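Local coordinates for protein galectin-1 (Bufo arenarum, PDB 1GAN) that binds beta-galactosides, and probably a range of complex carbohydrates, as a homodimeric lectin, and may regulate cell differentiation and apoptosis, at residues 16-21 against 129-134; 31-36 against 121-126. All coordinates share one frame; numbering follows the deposited sequence.

In the fold
The two contacts are antiparallel strand pairs in the facing sheets of the galectin beta-sandwich. Contact 1 joins 16-21 to 129-134 at one border of the five-stranded sheet; contact 2 joins 31-36 to 121-126 inside the six-stranded sheet. Their centres lie about 13 Å apart, and the two contacts meet through the core, where Ile20 CD1 packs 3.9 Å from Leu121 CD1 and Ile20 CG2 lies 4.0 Å from Leu123 CD2. Along the chain contact 2 is nested within the loop closed by contact 1. The sugar lies on the outer face of the contact 2 sheet, the nearest atoms of the Glu124 side chain and the bound galactose about 6 Å apart, whereas contact 1 borders the dimer partner.

Contact 1: residues 16-21 against 129-134; sequences HCVEIK and KSITTE
His16 ND1 donates to the terminal carboxylate oxygen Glu134 OXT at 2.7 Å, and the acceptor lies in the imidazole plane. The other oxygen of that carboxylate, Glu134 O, takes the backbone N-H of Cys17, so the chain terminus is gripped by side chain and main chain together. Antiparallel bonding continues through Glu19 with Thr132, where Glu19 N reaches Thr132 O at 2.8 Å, to Lys21 with Ser130. There a classic beta bulge forms: Lys21 O accepts from both Lys129 N (2.7 Å) and Ser130 N (3.2 Å), which approach from the same face of its carbonyl plane. Beside it, the aliphatic chain of Lys21 runs alongside the serine hydroxyl, Lys21 CD standing 3.4 Å from Ser130 OG.

On the inward face, with CG2 of Val18 anti to the backbone N, that methyl reaches across to Ile131 CG1 at 3.5 Å. Ile20 lies alongside Ile131, its CD1 3.9 Å from the same CG1. Thr133 CG2 touches Val18 CB at 3.5 Å.

Strand 85-92 flanks 16-21 through backbone bonds such as Val18 with Phe90. Beyond 129-133, Ser130, Ile131 and Thr132 pair antiparallel with a strand of the second subunit, carrying the sheet across the dimer interface.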
loop_
_atom_site.group_PDB
_atom_site.type_symbol
_atom_site.label_atom_id
_atom_site.label_comp_id
_atom_site.label_asym_id
_atom_site.label_seq_id
_atom_site.Cartn_x
_atom_site.Cartn_y
_atom_site.Cartn_z
ATOM N N HIS A 16 -0.093 4.128 16.748
ATOM C CA HIS A 16 -0.864 4.220 15.521
ATOM C C HIS A 16 -1.223 2.823 15.054
ATOM O O HIS A 16 -0.744 1.833 15.612
ATOM C CB HIS A 16 -0.075 4.962 14.448
ATOM C CG HIS A 16 0.111 6.416 14.732
ATOM N ND1 HIS A 16 -0.712 7.383 14.202
ATOM C CD2 HIS A 16 1.012 7.072 15.503
ATOM C CE1 HIS A 16 -0.333 8.574 14.638
ATOM N NE2 HIS A 16 0.712 8.412 15.430
ATOM N N CYS A 17 -2.053 2.727 14.031
ATOM C CA CYS A 17 -2.417 1.421 13.556
ATOM C C CYS A 17 -2.655 1.412 12.068
ATOM O O CYS A 17 -2.807 2.453 11.450
ATOM C CB CYS A 17 -3.644 0.925 14.291
ATOM S SG CYS A 17 -4.984 1.956 13.991
ATOM N N VAL A 18 -2.667 0.217 11.506
ATOM C CA VAL A 18 -2.856 0.011 10.093
ATOM C C VAL A 18 -3.909 -1.085 9.965
ATOM O O VAL A 18 -3.871 -2.087 10.675
ATOM C CB VAL A 18 -1.501 -0.417 9.415
ATOM C CG1 VAL A 18 -0.922 -1.644 10.087
ATOM C CG2 VAL A 18 -1.681 -0.678 7.931
ATOM N N GLU A 19 -4.906 -0.841 9.129
ATOM C CA GLU A 19 -5.960 -1.810 8.894
ATOM C C GLU A 19 -5.813 -2.366 7.489
ATOM O O GLU A 19 -5.585 -1.607 6.535
ATOM C CB GLU A 19 -7.303 -1.118 9.030
ATOM C CG GLU A 19 -8.446 -1.921 8.504
ATOM C CD GLU A 19 -9.668 -1.064 8.346
ATOM O OE1 GLU A 19 -10.371 -0.865 9.364
ATOM O OE2 GLU A 19 -9.912 -0.580 7.207
ATOM N N ILE A 20 -5.902 -3.683 7.364
ATOM C CA ILE A 20 -5.795 -4.357 6.070
ATOM C C ILE A 20 -7.132 -5.007 5.697
ATOM O O ILE A 20 -7.772 -5.669 6.531
ATOM C CB ILE A 20 -4.761 -5.533 6.096
ATOM C CG1 ILE A 20 -3.376 -5.050 6.544
ATOM C CG2 ILE A 20 -4.671 -6.196 4.725
ATOM C CD1 ILE A 20 -2.765 -4.039 5.629
ATOM N N LYS A 21 -7.535 -4.834 4.443
ATOM C CA LYS A 21 -8.744 -5.447 3.907
ATOM C C LYS A 21 -8.287 -6.294 2.741
ATOM O O LYS A 21 -7.551 -5.832 1.865
ATOM C CB LYS A 21 -9.751 -4.412 3.421
ATOM C CG LYS A 21 -10.627 -3.878 4.509
ATOM C CD LYS A 21 -11.542 -2.782 4.011
ATOM C CE LYS A 21 -12.229 -2.104 5.188
ATOM N NZ LYS A 21 -12.915 -0.852 4.785
ATOM N N LYS A 129 -7.109 -5.498 -0.795
ATOM C CA LYS A 129 -8.234 -4.647 -1.163
ATOM C C LYS A 129 -7.954 -3.196 -0.718
ATOM O O LYS A 129 -8.240 -2.254 -1.451
ATOM C CB LYS A 129 -9.541 -5.161 -0.564
ATOM C CG LYS A 129 -10.799 -4.656 -1.267
ATOM C CD LYS A 129 -11.253 -3.286 -0.780
ATOM C CE LYS A 129 -12.014 -2.548 -1.890
ATOM N NZ LYS A 129 -12.548 -1.232 -1.427
ATOM N N SER A 130 -7.417 -3.003 0.479
ATOM C CA SER A 130 -7.113 -1.655 0.930
ATOM C C SER A 130 -6.281 -1.604 2.188
ATOM O O SER A 130 -6.400 -2.450 3.062
ATOM C CB SER A 130 -8.384 -0.838 1.151
ATOM O OG SER A 130 -9.082 -1.253 2.300
ATOM N N ILE A 131 -5.426 -0.605 2.277
ATOM C CA ILE A 131 -4.619 -0.448 3.451
ATOM C C ILE A 131 -4.822 0.976 3.921
ATOM O O ILE A 131 -4.853 1.915 3.115
ATOM C CB ILE A 131 -3.110 -0.719 3.196
ATOM C CG1 ILE A 131 -2.322 -0.322 4.462
ATOM C CG2 ILE A 131 -2.621 0.056 1.960
ATOM C CD1 ILE A 131 -0.870 -0.645 4.465
ATOM N N THR A 132 -5.042 1.141 5.215
ATOM C CA THR A 132 -5.208 2.468 5.744
ATOM C C THR A 132 -4.616 2.567 7.143
ATOM O O THR A 132 -4.567 1.585 7.868
ATOM C CB THR A 132 -6.696 2.957 5.590
ATOM O OG1 THR A 132 -7.159 3.612 6.767
ATOM C CG2 THR A 132 -7.605 1.842 5.226
ATOM N N THR A 133 -3.989 3.697 7.432
ATOM C CA THR A 133 -3.391 3.925 8.739
ATOM C C THR A 133 -3.980 5.192 9.338
ATOM O O THR A 133 -4.375 6.096 8.605
ATOM C CB THR A 133 -1.834 4.115 8.682
ATOM O OG1 THR A 133 -1.491 5.213 7.817
ATOM C CG2 THR A 133 -1.159 2.884 8.161
ATOM N N GLU A 134 -3.987 5.270 10.663
ATOM C CA GLU A 134 -4.464 6.428 11.386
ATOM C C GLU A 134 -3.441 6.641 12.501
ATOM O O GLU A 134 -3.106 5.656 13.199
ATOM C CB GLU A 134 -5.859 6.178 11.974
ATOM C CG GLU A 134 -6.940 5.893 10.939
ATOM C CD GLU A 134 -8.347 5.749 11.560
ATOM O OE1 GLU A 134 -8.612 6.342 12.658
ATOM O OE2 GLU A 134 -9.178 5.052 10.925
ATOM O OXT GLU A 134 -2.870 7.751 12.566
#

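Contact 2: residues 31-36 against 121-126; sequences FAVNLG and LSLEGL
Ala32 with Glu124 and Asn34 with Ser122 are the hydrogen-bonded pairs of this antiparallel strand pair, whose N-to-C directions over these short segments differ by 172°, with Val33-Leu123 and Leu35-Leu121 as the non-hydrogen-bonded pairs. On the face of Asn34, Ser122 and Glu124, the amide of Asn34 links the strands. With CG beside the backbone N (chi1 -55°), it swings toward the opposite strand, and ND2 donates to Ser122 OG at 3.1 Å, the oxygen lying close to the amide plane. The Glu124 side chain comes across that of Asn34, with the carboxylate and amide planes 45° apart; Glu124 OE2 is 2.9 Å from Asn34 ND2. Ala32 CB sits beside the same acid, 3.9 Å from Glu124 OE1.

On the apolar face Val33 and Leu123 point the same way, Val33 CG2 lying 3.9 Å from Leu123 CD2, and Leu35 CD2 meets Leu121 CD1 at 3.7 Å. At the far end Leu126 places CD1 over one face of the Phe31 ring, whose other neighbours include Phe80, edge-to-face.

Asn34 OD1 accepts from ND1 of His45, a galactoside-binding residue. Held by Ser122 OG through ND2 and by His45 through OD1, Asn34 probably serves as a second-shell residue that helps set the rotation of the His45 ring.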
loop_
_atom_site.group_PDB
_atom_site.type_symbol
_atom_site.label_atom_id
_atom_site.label_comp_id
_atom_site.label_asym_id
_atom_site.label_seq_id
_atom_site.Cartn_x
_atom_site.Cartn_y
_atom_site.Cartn_z
ATOM N N PHE A 31 -2.750 -17.498 5.044
ATOM C CA PHE A 31 -2.314 -16.189 4.605
ATOM C C PHE A 31 -1.524 -15.559 5.748
ATOM O O PHE A 31 -1.686 -15.946 6.913
ATOM C CB PHE A 31 -3.503 -15.321 4.145
ATOM C CG PHE A 31 -4.378 -14.799 5.251
ATOM C CD1 PHE A 31 -4.019 -13.652 5.969
ATOM C CD2 PHE A 31 -5.599 -15.408 5.533
ATOM C CE1 PHE A 31 -4.871 -13.116 6.959
ATOM C CE2 PHE A 31 -6.461 -14.884 6.521
ATOM C CZ PHE A 31 -6.096 -13.739 7.233
ATOM N N ALA A 32 -0.634 -14.629 5.419
ATOM C CA ALA A 32 0.170 -13.970 6.431
ATOM C C ALA A 32 0.257 -12.483 6.192
ATOM O O ALA A 32 0.161 -12.030 5.042
ATOM C CB ALA A 32 1.561 -14.568 6.443
ATOM N N VAL A 33 0.371 -11.729 7.288
ATOM C CA VAL A 33 0.567 -10.279 7.254
ATOM C C VAL A 33 1.865 -10.160 8.036
ATOM O O VAL A 33 1.982 -10.743 9.126
ATOM C CB VAL A 33 -0.539 -9.477 8.007
ATOM C CG1 VAL A 33 -0.205 -7.990 8.028
ATOM C CG2 VAL A 33 -1.853 -9.623 7.308
ATOM N N ASN A 34 2.855 -9.460 7.474
ATOM C CA ASN A 34 4.151 -9.260 8.125
ATOM C C ASN A 34 4.417 -7.774 8.377
ATOM O O ASN A 34 4.214 -6.928 7.505
ATOM C CB ASN A 34 5.265 -9.818 7.265
ATOM C CG ASN A 34 5.065 -11.282 6.901
ATOM O OD1 ASN A 34 5.087 -12.146 7.768
ATOM N ND2 ASN A 34 4.934 -11.574 5.604
ATOM N N LEU A 35 4.888 -7.449 9.569
ATOM C CA LEU A 35 5.201 -6.068 9.923
ATOM C C LEU A 35 6.646 -6.089 10.396
ATOM O O LEU A 35 6.972 -6.875 11.264
ATOM C CB LEU A 35 4.308 -5.575 11.067
ATOM C CG LEU A 35 2.859 -5.152 10.795
ATOM C CD1 LEU A 35 2.192 -4.770 12.093
ATOM C CD2 LEU A 35 2.837 -3.948 9.892
ATOM N N GLY A 36 7.502 -5.227 9.854
ATOM C CA GLY A 36 8.895 -5.222 10.270
ATOM C C GLY A 36 9.798 -4.167 9.641
ATOM O O GLY A 36 9.348 -3.138 9.166
ATOM N N LEU A 121 5.698 -3.549 5.454
ATOM C CA LEU A 121 4.526 -4.404 5.591
ATOM C C LEU A 121 4.433 -5.264 4.321
ATOM O O LEU A 121 4.729 -4.798 3.219
ATOM C CB LEU A 121 3.221 -3.583 5.758
ATOM C CG LEU A 121 1.892 -4.390 5.759
ATOM C CD1 LEU A 121 0.918 -3.867 6.777
ATOM C CD2 LEU A 121 1.217 -4.412 4.393
ATOM N N SER A 122 4.076 -6.531 4.473
ATOM C CA SER A 122 3.886 -7.393 3.325
ATOM C C SER A 122 2.773 -8.365 3.676
ATOM O O SER A 122 2.455 -8.571 4.869
ATOM C CB SER A 122 5.154 -8.137 2.935
ATOM O OG SER A 122 5.504 -9.074 3.909
ATOM N N LEU A 123 2.096 -8.840 2.630
ATOM C CA LEU A 123 0.994 -9.784 2.762
ATOM C C LEU A 123 1.394 -10.972 1.940
ATOM O O LEU A 123 2.160 -10.835 0.985
ATOM C CB LEU A 123 -0.299 -9.241 2.174
ATOM C CG LEU A 123 -0.849 -7.876 2.509
ATOM C CD1 LEU A 123 -2.134 -7.672 1.755
ATOM C CD2 LEU A 123 -1.120 -7.774 3.978
ATOM N N GLU A 124 0.874 -12.129 2.324
ATOM C CA GLU A 124 1.104 -13.392 1.640
ATOM C C GLU A 124 -0.220 -14.173 1.629
ATOM O O GLU A 124 -0.922 -14.233 2.639
ATOM C CB GLU A 124 2.189 -14.174 2.354
ATOM C CG GLU A 124 3.565 -13.772 1.909
ATOM C CD GLU A 124 4.584 -13.773 3.025
ATOM O OE1 GLU A 124 4.525 -14.675 3.895
ATOM O OE2 GLU A 124 5.448 -12.858 3.026
ATOM N N GLY A 125 -0.604 -14.670 0.456
ATOM C CA GLY A 125 -1.833 -15.426 0.319
ATOM C C GLY A 125 -3.096 -14.609 0.502
ATOM O O GLY A 125 -4.184 -15.165 0.646
ATOM N N LEU A 126 -2.968 -13.291 0.519
ATOM C CA LEU A 126 -4.132 -12.439 0.688
ATOM C C LEU A 126 -4.260 -11.538 -0.515
ATOM O O LEU A 126 -3.273 -10.951 -0.961
ATOM C CB LEU A 126 -3.977 -11.586 1.937
ATOM C CG LEU A 126 -5.240 -10.879 2.409
ATOM C CD1 LEU A 126 -6.339 -11.920 2.618
ATOM C CD2 LEU A 126 -4.962 -10.136 3.702
#